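Local coordinates for protein prophenoloxidase b (Marsupenaeus japonicus, PDB 3WKY) that is the inactive precursor of a type 3 copper phenoloxidase, which probably hydroxylates monophenols and oxidises o-diphenols at its two-copper centre, at residues Asn427-Glu432 with Pro442-His447; Pro483-Thr488 with Arg547-Ser552; Met588-Phe593 with Val660-Leu665. All blocks are in the same frame, centred on the assembly; numbering follows the deposited sequence. Where two conformers were deposited one is given.

Contact 1 of 3, residues Asn427-Glu432 with Pro442-His447; sequences NVTVQE and PENLLH. With NAG (2-acetamido-2-deoxy-beta-D-glucopyranose), chain I.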
loop_
_atom_site.group_PDB
_atom_site.type_symbol
_atom_site.label_atom_id
_atom_site.label_comp_id
_atom_site.label_asym_id
_atom_site.label_seq_id
_atom_site.Cartn_x
_atom_site.Cartn_y
_atom_site.Cartn_z
ATOM N N ASN A 427 -13.627 48.128 -32.920
ATOM C CA ASN A 427 -13.343 47.020 -33.819
ATOM C C ASN A 427 -11.934 46.482 -33.639
ATOM O O ASN A 427 -11.048 47.170 -33.120
ATOM C CB ASN A 427 -13.520 47.458 -35.271
ATOM C CG ASN A 427 -14.017 46.338 -36.160
ATOM O OD1 ASN A 427 -14.057 45.174 -35.751
ATOM N ND2 ASN A 427 -14.393 46.684 -37.391
ATOM N N VAL A 428 -11.733 45.247 -34.077
ATOM C CA VAL A 428 -10.436 44.602 -33.987
ATOM C C VAL A 428 -10.312 43.720 -35.211
ATOM O O VAL A 428 -11.260 43.013 -35.562
ATOM C CB VAL A 428 -10.322 43.688 -32.739
ATOM C CG1 VAL A 428 -8.935 43.084 -32.665
ATOM C CG2 VAL A 428 -10.631 44.443 -31.450
ATOM N N THR A 429 -9.175 43.783 -35.893
ATOM C CA THR A 429 -8.903 42.876 -37.001
ATOM C C THR A 429 -7.442 42.449 -36.966
ATOM O O THR A 429 -6.571 43.238 -36.606
ATOM C CB THR A 429 -9.232 43.510 -38.373
ATOM O OG1 THR A 429 -8.946 42.569 -39.415
ATOM C CG2 THR A 429 -8.406 44.756 -38.599
ATOM N N VAL A 430 -7.189 41.200 -37.339
ATOM C CA VAL A 430 -5.848 40.653 -37.342
ATOM C C VAL A 430 -5.555 40.158 -38.753
ATOM O O VAL A 430 -6.409 39.521 -39.382
ATOM C CB VAL A 430 -5.735 39.498 -36.314
ATOM C CG1 VAL A 430 -4.413 38.768 -36.456
ATOM C CG2 VAL A 430 -5.893 40.044 -34.901
ATOM N N GLN A 431 -4.360 40.453 -39.258
ATOM C CA GLN A 431 -4.021 40.064 -40.623
ATOM C C GLN A 431 -2.588 39.574 -40.761
ATOM O O GLN A 431 -1.622 40.311 -40.510
ATOM C CB GLN A 431 -4.286 41.212 -41.611
ATOM C CG GLN A 431 -3.876 40.888 -43.054
ATOM C CD GLN A 431 -4.701 39.770 -43.666
ATOM O OE1 GLN A 431 -5.933 39.810 -43.648
ATOM N NE2 GLN A 431 -4.024 38.757 -44.205
ATOM N N GLU A 432 -2.459 38.328 -41.184
ATOM C CA GLU A 432 -1.159 37.741 -41.422
ATOM C C GLU A 432 -0.536 38.418 -42.631
ATOM O O GLU A 432 -1.213 38.677 -43.628
ATOM C CB GLU A 432 -1.308 36.248 -41.681
ATOM C CG GLU A 432 0.001 35.498 -41.714
ATOM C CD GLU A 432 -0.197 34.002 -41.634
ATOM O OE1 GLU A 432 -0.720 33.414 -42.609
ATOM O OE2 GLU A 432 0.182 33.420 -40.590
ATOM N N PRO A 442 -6.647 34.670 -45.194
ATOM C CA PRO A 442 -7.912 35.273 -44.782
ATOM C C PRO A 442 -7.696 36.019 -43.476
ATOM O O PRO A 442 -6.773 35.704 -42.718
ATOM C CB PRO A 442 -8.808 34.061 -44.546
ATOM C CG PRO A 442 -8.268 33.024 -45.456
ATOM C CD PRO A 442 -6.783 33.232 -45.477
ATOM N N GLU A 443 -8.536 37.009 -43.225
ATOM C CA GLU A 443 -8.472 37.824 -42.017
ATOM C C GLU A 443 -8.631 36.964 -40.765
ATOM O O GLU A 443 -9.410 36.011 -40.771
ATOM C CB GLU A 443 -9.602 38.846 -42.060
ATOM C CG GLU A 443 -9.325 40.140 -41.339
ATOM C CD GLU A 443 -10.284 41.238 -41.767
ATOM O OE1 GLU A 443 -11.137 41.635 -40.943
ATOM O OE2 GLU A 443 -10.180 41.698 -42.927
ATOM N N ASN A 444 -7.911 37.320 -39.703
ATOM C CA ASN A 444 -8.023 36.671 -38.394
ATOM C C ASN A 444 -7.555 35.219 -38.351
ATOM O O ASN A 444 -7.976 34.448 -37.479
ATOM C CB ASN A 444 -9.444 36.808 -37.851
ATOM C CG ASN A 444 -9.887 38.242 -37.793
ATOM O OD1 ASN A 444 -9.155 39.104 -37.298
ATOM N ND2 ASN A 444 -11.083 38.524 -38.317
ATOM N N LEU A 445 -6.685 34.868 -39.294
ATOM C CA LEU A 445 -6.082 33.542 -39.356
ATOM C C LEU A 445 -4.569 33.651 -39.258
ATOM O O LEU A 445 -3.937 34.410 -40.006
ATOM C CB LEU A 445 -6.473 32.826 -40.655
ATOM C CG LEU A 445 -5.836 31.458 -40.934
ATOM C CD1 LEU A 445 -6.264 30.416 -39.901
ATOM C CD2 LEU A 445 -6.159 30.970 -42.345
ATOM N N LEU A 446 -3.982 32.906 -38.321
ATOM C CA LEU A 446 -2.529 32.883 -38.157
ATOM C C LEU A 446 -2.019 31.473 -38.415
ATOM O O LEU A 446 -2.740 30.494 -38.185
ATOM C CB LEU A 446 -2.135 33.325 -36.744
ATOM C CG LEU A 446 -2.568 34.732 -36.320
ATOM C CD1 LEU A 446 -2.060 35.047 -34.917
ATOM C CD2 LEU A 446 -2.060 35.770 -37.312
ATOM N N HIS A 447 -0.785 31.359 -38.902
ATOM C CA HIS A 447 -0.225 30.039 -39.163
ATOM C C HIS A 447 1.056 29.789 -38.388
ATOM O O HIS A 447 1.732 30.716 -37.952
ATOM C CB HIS A 447 0.064 29.831 -40.655
ATOM C CG HIS A 447 -1.161 29.719 -41.503
ATOM N ND1 HIS A 447 -1.676 30.786 -42.206
ATOM C CD2 HIS A 447 -1.977 28.667 -41.761
ATOM C CE1 HIS A 447 -2.755 30.395 -42.864
ATOM N NE2 HIS A 447 -2.958 29.116 -42.612
HETATM C C1 NAG I . -14.739 45.513 -38.158
HETATM C C2 NAG I . -16.125 45.877 -38.681
HETATM C C3 NAG I . -16.680 44.745 -39.537
HETATM C C4 NAG I . -15.656 44.240 -40.551
HETATM C C5 NAG I . -14.239 44.132 -39.991
HETATM C C6 NAG I . -13.264 43.881 -41.140
HETATM C C7 NAG I . -17.318 47.441 -37.267
HETATM C C8 NAG I . -18.299 47.660 -36.152
HETATM N N2 NAG I . -17.024 46.182 -37.578
HETATM O O3 NAG I . -17.816 45.213 -40.231
HETATM O O4 NAG I . -16.043 42.959 -41.001
HETATM O O5 NAG I . -13.879 45.288 -39.259
HETATM O O6 NAG I . -12.414 44.986 -41.363
HETATM O O7 NAG I . -16.810 48.398 -37.851
HETATM O O HOH W 1 -12.265 41.235 -38.235
HETATM O O HOH W 2 -7.092 42.441 -43.325
HETATM O O HOH W 3 -4.654 36.650 -41.216
#
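This is a largely polar, side-chain-to-backbone contact, Glu432 with His447 and Val430 with Asn444, between the end of strand 424-432 and the turn into strand 445-456 of the Ig-like domain. Residues 427-432 are the last of an outer strand of the three-stranded sheet; a type II beta turn from Pro442 to Leu445 then leads into the mixed sheet. The N-to-C directions of the short strand segments differ by 36°, and no regular ladder joins them. Asn444 holds both backbone polar atoms of Val430: its N donates to Val430 O (2.7 Å), while its OD1 accepts from Val430 N (2.9 Å). Asn444 CG lies beside its own backbone N, which brings the amide oxygen and that N-H to the same residue. Glu432 grips His447 differently, its carboxylate accepting from both the ring and the backbone N-H. Its extended chain, CG anti to the backbone N (chi1 -170°), carries OE1 to His447 ND1 at 2.8 Å in a nearly straight bond (168°) that uses the syn lone pair and lies in the ring plane; OE2 takes His447 N at 2.8 Å. Ser441 and Trp435 also donate to OE1, so this buried carboxylate has ample donors, which would favour its ionised form. Near the Asn427-linked sugar, Thr429 OG1 and Glu443 OE1 make a weak bond that is doubtful, both residues having alternate conformers. Leu446 CD2 meets Val430 CG1 crosswise at 3.9 Å. Beyond the pair, Val430 packs on Tyr487 of strand 485-493 and Phe592 of strand 588-598, while Asn444 and Leu446 bond through their backbones to Thr661 of strand 655-664.

Contact 2 of 3, residues Pro483-Thr488 with Arg547-Ser552; sequences PDFSYT and RHSNES. With NAG (2-acetamido-2-deoxy-beta-D-glucopyranose), chain F.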
loop_
_atom_site.group_PDB
_atom_site.type_symbol
_atom_site.label_atom_id
_atom_site.label_comp_id
_atom_site.label_asym_id
_atom_site.label_seq_id
_atom_site.Cartn_x
_atom_site.Cartn_y
_atom_site.Cartn_z
ATOM N N PRO A 483 4.653 33.193 -39.625
ATOM C CA PRO A 483 4.750 34.423 -40.434
ATOM C C PRO A 483 4.497 35.667 -39.590
ATOM O O PRO A 483 3.756 35.572 -38.603
ATOM C CB PRO A 483 3.601 34.273 -41.443
ATOM C CG PRO A 483 3.313 32.812 -41.499
ATOM C CD PRO A 483 3.600 32.284 -40.110
ATOM N N ASP A 484 5.075 36.811 -39.961
ATOM C CA ASP A 484 4.696 38.076 -39.327
ATOM C C ASP A 484 3.193 38.303 -39.462
ATOM O O ASP A 484 2.567 37.837 -40.417
ATOM C CB ASP A 484 5.411 39.274 -39.970
ATOM C CG ASP A 484 6.908 39.288 -39.714
ATOM O OD1 ASP A 484 7.375 38.626 -38.763
ATOM O OD2 ASP A 484 7.619 39.989 -40.471
ATOM N N PHE A 485 2.615 39.019 -38.504
ATOM C CA PHE A 485 1.237 39.460 -38.624
ATOM C C PHE A 485 1.087 40.850 -38.036
ATOM O O PHE A 485 1.949 41.319 -37.288
ATOM C CB PHE A 485 0.256 38.484 -37.946
ATOM C CG PHE A 485 0.461 38.334 -36.460
ATOM C CD1 PHE A 485 1.375 37.413 -35.964
ATOM C CD2 PHE A 485 -0.290 39.081 -35.558
ATOM C CE1 PHE A 485 1.565 37.264 -34.597
ATOM C CE2 PHE A 485 -0.109 38.937 -34.190
ATOM C CZ PHE A 485 0.822 38.022 -33.708
ATOM N N SER A 486 0.002 41.528 -38.400
ATOM C CA SER A 486 -0.325 42.789 -37.759
ATOM C C SER A 486 -1.770 42.756 -37.285
ATOM O O SER A 486 -2.534 41.857 -37.642
ATOM C CB SER A 486 -0.131 43.955 -38.722
ATOM O OG SER A 486 -1.193 43.993 -39.653
ATOM N N TYR A 487 -2.133 43.719 -36.449
ATOM C CA TYR A 487 -3.522 43.857 -36.029
ATOM C C TYR A 487 -3.882 45.338 -36.003
ATOM O O TYR A 487 -3.009 46.189 -35.823
ATOM C CB TYR A 487 -3.792 43.193 -34.666
ATOM C CG TYR A 487 -3.068 43.816 -33.496
ATOM C CD1 TYR A 487 -3.538 44.978 -32.899
ATOM C CD2 TYR A 487 -1.929 43.222 -32.960
ATOM C CE1 TYR A 487 -2.879 45.551 -31.838
ATOM C CE2 TYR A 487 -1.271 43.785 -31.883
ATOM C CZ TYR A 487 -1.746 44.940 -31.327
ATOM O OH TYR A 487 -1.091 45.511 -30.260
ATOM N N THR A 488 -5.162 45.639 -36.173
ATOM C CA THR A 488 -5.616 47.023 -36.096
ATOM C C THR A 488 -6.788 47.141 -35.133
ATOM O O THR A 488 -7.757 46.375 -35.216
ATOM C CB THR A 488 -6.003 47.570 -37.479
ATOM O OG1 THR A 488 -4.850 47.544 -38.328
ATOM C CG2 THR A 488 -6.512 49.016 -37.368
ATOM N N ARG A 547 -0.495 47.586 -35.064
ATOM C CA ARG A 547 0.756 47.093 -34.518
ATOM C C ARG A 547 1.232 45.885 -35.296
ATOM O O ARG A 547 0.436 45.018 -35.666
ATOM C CB ARG A 547 0.587 46.710 -33.043
ATOM C CG ARG A 547 0.472 47.904 -32.120
ATOM C CD ARG A 547 1.837 48.463 -31.770
ATOM N NE ARG A 547 2.410 47.766 -30.620
ATOM C CZ ARG A 547 3.478 48.178 -29.944
ATOM N NH1 ARG A 547 4.105 49.288 -30.304
ATOM N NH2 ARG A 547 3.919 47.479 -28.902
ATOM N N HIS A 548 2.535 45.825 -35.545
ATOM C CA HIS A 548 3.168 44.686 -36.211
ATOM C C HIS A 548 3.632 43.714 -35.140
ATOM O O HIS A 548 3.978 44.134 -34.039
ATOM C CB HIS A 548 4.385 45.142 -37.020
ATOM C CG HIS A 548 4.994 44.062 -37.870
ATOM N ND1 HIS A 548 5.842 43.104 -37.364
ATOM C CD2 HIS A 548 4.876 43.807 -39.195
ATOM C CE1 HIS A 548 6.217 42.292 -38.340
ATOM N NE2 HIS A 548 5.651 42.700 -39.460
ATOM N N SER A 549 3.663 42.435 -35.468
ATOM C CA SER A 549 4.033 41.424 -34.477
ATOM C C SER A 549 5.456 41.611 -33.943
ATOM O O SER A 549 5.713 41.354 -32.764
ATOM C CB SER A 549 3.779 40.015 -35.027
ATOM O OG SER A 549 4.527 39.750 -36.201
ATOM N N ASN A 550 6.371 42.107 -34.779
ATOM C CA ASN A 550 7.755 42.336 -34.342
ATOM C C ASN A 550 7.867 43.477 -33.338
ATOM O O ASN A 550 8.919 43.672 -32.743
ATOM C CB ASN A 550 8.683 42.636 -35.528
ATOM C CG ASN A 550 9.145 41.392 -36.258
ATOM O OD1 ASN A 550 8.720 40.278 -35.955
ATOM N ND2 ASN A 550 10.025 41.589 -37.252
ATOM N N GLU A 551 6.793 44.243 -33.155
ATOM C CA GLU A 551 6.816 45.349 -32.204
ATOM C C GLU A 551 6.310 44.939 -30.832
ATOM O O GLU A 551 6.309 45.754 -29.910
ATOM C CB GLU A 551 5.911 46.508 -32.671
ATOM C CG GLU A 551 6.165 47.048 -34.053
ATOM C CD GLU A 551 5.227 48.212 -34.366
ATOM O OE1 GLU A 551 5.573 49.358 -34.011
ATOM O OE2 GLU A 551 4.135 47.974 -34.927
ATOM N N SER A 552 5.848 43.699 -30.699
ATOM C CA SER A 552 5.176 43.278 -29.462
ATOM C C SER A 552 5.956 43.591 -28.191
ATOM O O SER A 552 7.177 43.443 -28.143
ATOM C CB SER A 552 4.887 41.780 -29.477
ATOM O OG SER A 552 4.432 41.391 -28.192
HETATM C C1 NAG F . 10.316 40.389 -38.006
HETATM C C2 NAG F . 10.713 41.025 -39.342
HETATM C C3 NAG F . 11.138 39.936 -40.318
HETATM C C4 NAG F . 12.286 39.138 -39.718
HETATM C C5 NAG F . 11.965 38.668 -38.301
HETATM C C6 NAG F . 13.225 38.131 -37.634
HETATM C C7 NAG F . 9.852 43.152 -40.143
HETATM C C8 NAG F . 8.967 43.788 -41.175
HETATM N N2 NAG F . 9.653 41.855 -39.897
HETATM O O3 NAG F . 11.555 40.503 -41.537
HETATM O O4 NAG F . 12.562 38.016 -40.529
HETATM O O5 NAG F . 11.457 39.719 -37.496
HETATM O O6 NAG F . 13.988 39.223 -37.171
HETATM O O7 NAG F . 10.712 43.819 -39.566
HETATM O O HOH W 4 0.667 42.150 -34.412
#
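Ser549 grips Phe485 three ways. Its OG accepts from Phe485 N (3.1 Å, 170°), its N donates to Phe485 O (2.7 Å), and its CB sits over one face of the aromatic ring, 3.6 Å from the centroid. The ring is there because Phe485 CG stands between its own backbone N and carbonyl carbon (chi1 62°). Two residues on, Tyr487 repeats this conformation and lays its ring face against Arg547 CB, 3.9 Å from the centroid, in a second CH-pi contact. Here strands 485-493 and 541-548, antiparallel neighbours in the three-stranded sheet of the Ig-like domain, are properly paired: Tyr487 and Arg547 form a hydrogen-bonded pair, Ser486 and His548 the adjoining non-hydrogen-bonded one. Past His548, the end of the latter strand, the chain coils into a 3-10 turn, held by His548 N to Glu551 OE2 (2.7 Å), on the anti lone pair, and, in the His548 conformer given, by Asn550 N to His548 ND1 (2.8 Å). That turn presents Asn550, whose ND2 carries an N-acetylglucosamine; the sugar's N2 donates to Asp484 OD2 at 2.8 Å. In an outer layer, Arg576 forms a salt bridge with Asp484 and a hydrogen bond with Asn550 OD1, and Asp531 receives both Tyr487 OH and the guanidinium of Arg547, which also makes a cation-pi contact with Phe533. Each end of the contact therefore has a carboxylate shared between a charged arginine and a neutral donor. At the glycan end the first sugar is held both covalently and by its acetamide N-H, which is likely to restrict its swing about the asparagine linkage.

Contact 3 of 3, residues Met588-Phe593 with Val660-Leu665; sequences MNFHFF and VTITHL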
loop_
_atom_site.group_PDB
_atom_site.type_symbol
_atom_site.label_atom_id
_atom_site.label_comp_id
_atom_site.label_asym_id
_atom_site.label_seq_id
_atom_site.Cartn_x
_atom_site.Cartn_y
_atom_site.Cartn_z
ATOM N N MET A 588 -7.366 26.170 -34.709
ATOM C CA MET A 588 -7.749 26.203 -33.303
ATOM C C MET A 588 -8.173 27.614 -32.915
ATOM O O MET A 588 -7.503 28.594 -33.257
ATOM C CB MET A 588 -6.565 25.718 -32.455
ATOM C CG MET A 588 -6.735 25.829 -30.960
ATOM S SD MET A 588 -5.221 25.139 -30.231
ATOM C CE MET A 588 -5.520 25.474 -28.496
ATOM N N ASN A 589 -9.283 27.726 -32.192
ATOM C CA ASN A 589 -9.867 29.033 -31.901
ATOM C C ASN A 589 -9.385 29.654 -30.591
ATOM O O ASN A 589 -9.383 28.999 -29.552
ATOM C CB ASN A 589 -11.394 28.934 -31.903
ATOM C CG ASN A 589 -11.929 28.327 -33.183
ATOM O OD1 ASN A 589 -12.652 27.331 -33.159
ATOM N ND2 ASN A 589 -11.566 28.918 -34.311
ATOM N N PHE A 590 -8.991 30.927 -30.652
ATOM C CA PHE A 590 -8.493 31.663 -29.491
ATOM C C PHE A 590 -9.250 32.962 -29.267
ATOM O O PHE A 590 -9.619 33.654 -30.227
ATOM C CB PHE A 590 -7.012 32.016 -29.657
ATOM C CG PHE A 590 -6.083 30.838 -29.585
ATOM C CD1 PHE A 590 -5.930 29.990 -30.672
ATOM C CD2 PHE A 590 -5.318 30.611 -28.443
ATOM C CE1 PHE A 590 -5.061 28.910 -30.618
ATOM C CE2 PHE A 590 -4.440 29.527 -28.374
ATOM C CZ PHE A 590 -4.314 28.674 -29.471
ATOM N N HIS A 591 -9.463 33.301 -27.996
ATOM C CA HIS A 591 -9.923 34.634 -27.637
ATOM C C HIS A 591 -8.775 35.618 -27.822
ATOM O O HIS A 591 -7.631 35.310 -27.493
ATOM C CB HIS A 591 -10.341 34.694 -26.170
ATOM C CG HIS A 591 -11.560 33.893 -25.833
ATOM N ND1 HIS A 591 -12.786 34.111 -26.426
ATOM C CD2 HIS A 591 -11.752 32.908 -24.922
ATOM C CE1 HIS A 591 -13.673 33.275 -25.915
ATOM N NE2 HIS A 591 -13.072 32.536 -24.998
ATOM N N PHE A 592 -9.098 36.820 -28.302
ATOM C CA PHE A 592 -8.125 37.895 -28.491
ATOM C C PHE A 592 -8.759 39.092 -27.780
ATOM O O PHE A 592 -9.577 39.822 -28.351
ATOM C CB PHE A 592 -7.956 38.129 -29.999
ATOM C CG PHE A 592 -6.803 39.027 -30.396
ATOM C CD1 PHE A 592 -6.991 40.405 -30.530
ATOM C CD2 PHE A 592 -5.571 38.488 -30.756
ATOM C CE1 PHE A 592 -5.944 41.236 -30.944
ATOM C CE2 PHE A 592 -4.523 39.308 -31.173
ATOM C CZ PHE A 592 -4.716 40.687 -31.271
ATOM N N PHE A 593 -8.419 39.257 -26.507
ATOM C CA PHE A 593 -9.031 40.272 -25.647
ATOM C C PHE A 593 -8.302 41.598 -25.821
ATOM O O PHE A 593 -7.067 41.636 -25.798
ATOM C CB PHE A 593 -8.936 39.813 -24.180
ATOM C CG PHE A 593 -9.275 40.887 -23.144
ATOM C CD1 PHE A 593 -8.313 41.812 -22.720
ATOM C CD2 PHE A 593 -10.522 40.915 -22.548
ATOM C CE1 PHE A 593 -8.610 42.768 -21.757
ATOM C CE2 PHE A 593 -10.835 41.871 -21.580
ATOM C CZ PHE A 593 -9.872 42.796 -21.179
ATOM N N VAL A 660 -9.444 34.773 -33.015
ATOM C CA VAL A 660 -8.599 34.390 -34.144
ATOM C C VAL A 660 -8.507 32.876 -34.239
ATOM O O VAL A 660 -8.777 32.168 -33.260
ATOM C CB VAL A 660 -7.173 34.997 -34.064
ATOM C CG1 VAL A 660 -7.249 36.515 -33.938
ATOM C CG2 VAL A 660 -6.376 34.392 -32.911
ATOM N N THR A 661 -8.157 32.387 -35.425
ATOM C CA THR A 661 -7.912 30.966 -35.630
ATOM C C THR A 661 -6.420 30.789 -35.857
ATOM O O THR A 661 -5.794 31.597 -36.548
ATOM C CB THR A 661 -8.707 30.443 -36.847
ATOM O OG1 THR A 661 -10.108 30.608 -36.596
ATOM C CG2 THR A 661 -8.415 28.971 -37.114
ATOM N N ILE A 662 -5.833 29.760 -35.251
ATOM C CA ILE A 662 -4.421 29.472 -35.491
ATOM C C ILE A 662 -4.285 28.077 -36.078
ATOM O O ILE A 662 -4.785 27.103 -35.506
ATOM C CB ILE A 662 -3.568 29.581 -34.190
ATOM C CG1 ILE A 662 -3.746 30.963 -33.554
ATOM C CG2 ILE A 662 -2.095 29.292 -34.492
ATOM C CD1 ILE A 662 -2.899 31.199 -32.319
ATOM N N THR A 663 -3.598 27.978 -37.212
ATOM C CA THR A 663 -3.550 26.740 -37.972
ATOM C C THR A 663 -2.112 26.312 -38.207
ATOM O O THR A 663 -1.320 27.067 -38.767
ATOM C CB THR A 663 -4.274 26.907 -39.323
ATOM O OG1 THR A 663 -5.675 27.085 -39.086
ATOM C CG2 THR A 663 -4.067 25.682 -40.216
ATOM N N HIS A 664 -1.763 25.109 -37.751
ATOM C CA HIS A 664 -0.425 24.584 -37.958
ATOM C C HIS A 664 -0.341 23.894 -39.310
ATOM O O HIS A 664 -1.173 23.045 -39.629
ATOM C CB HIS A 664 -0.050 23.574 -36.853
ATOM C CG HIS A 664 1.312 22.976 -37.025
ATOM N ND1 HIS A 664 2.470 23.694 -36.826
ATOM C CD2 HIS A 664 1.701 21.730 -37.384
ATOM C CE1 HIS A 664 3.516 22.917 -37.053
ATOM N NE2 HIS A 664 3.077 21.721 -37.396
ATOM N N LEU A 665 0.680 24.249 -40.086
ATOM C CA LEU A 665 0.908 23.643 -41.392
ATOM C C LEU A 665 2.084 22.671 -41.347
ATOM O O LEU A 665 3.237 23.084 -41.156
ATOM C CB LEU A 665 1.181 24.735 -42.437
ATOM C CG LEU A 665 0.079 25.783 -42.615
ATOM C CD1 LEU A 665 0.541 26.964 -43.490
ATOM C CD2 LEU A 665 -1.169 25.140 -43.189
#
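Phe590 and Ile662 meet nearly at right angles on one face of the mixed sheet of the Ig-like domain, where strands 588-598 and 655-664 lie side by side as antiparallel neighbours. Ile662 comes in over the ring face: CD1 is 3.9 Å from the centroid, 25° off the normal and displaced toward the rim, with Phe590 CE1 its nearest ring atom at 3.6 Å. Phe590 CG lies beside its own backbone N, anti to the carbonyl carbon (chi1 -70°), a torsion that turns the ring back along the strand to Ile662, while its CB rests against Val660 CG2 at 4.1 Å. The other methyl of Val660, CG1, reaches Phe592 CD2 at 4.1 Å in an oblique approach, so the valine bridges two phenylalanines of the facing strand. Met588 starts on the same face, but its fully extended chain leads away from Ile662 to Leu238 and Ser239 on helix 218-239, which also supplies Met235 to Phe590 and His226 to the copper cluster pocket. Phe590 packs on Leu507 of strand 501-509 as well. A serine in place of Phe590 would probably leave Ile662 CD1 without the ring face it rests on and open a gap toward Met235 and Leu507. The other face of the sheet carries Asn589 and Thr661. Beneath the side chains, Met588 with Ile662 and Phe590 with Val660 are hydrogen-bonded pairs, each closed by two backbone bonds, and Asn589 with Thr661 is the non-hydrogen-bonded pair between them. The N-to-C directions of the short segments are 141° apart, well short of exactly antiparallel. Met588 O accepts twice: from Ile662 N at 2.9 Å and, as a CA-H...O contact, from Thr661 CA at 3.4 Å.

The three contacts belong to one Ig-like domain. Contact 3 lies wholly within the mixed sheet and contact 2 on the small sheet and the turn that leaves it, whereas contact 1 reaches both. Strand 427-432 pairs with 485-488 of contact 2 through probable hydrogen bonds, Thr429 O with Thr488 N and Gln431 N with Ser486 O (both 2.8 Å), and 445-447 pairs with 660-664 of contact 3 through Leu446. Contacts 2 and 3 barely touch, Tyr487 against Phe592. No touching residue of contacts 2 and 3 is exposed, while contact 1 has exposed ones at its turn. Contact 3 joins apolar side chains over a regular ladder; contacts 1 and 2 reach the surface at their glycans and rely more on carboxylates and side-chain-to-backbone bonds.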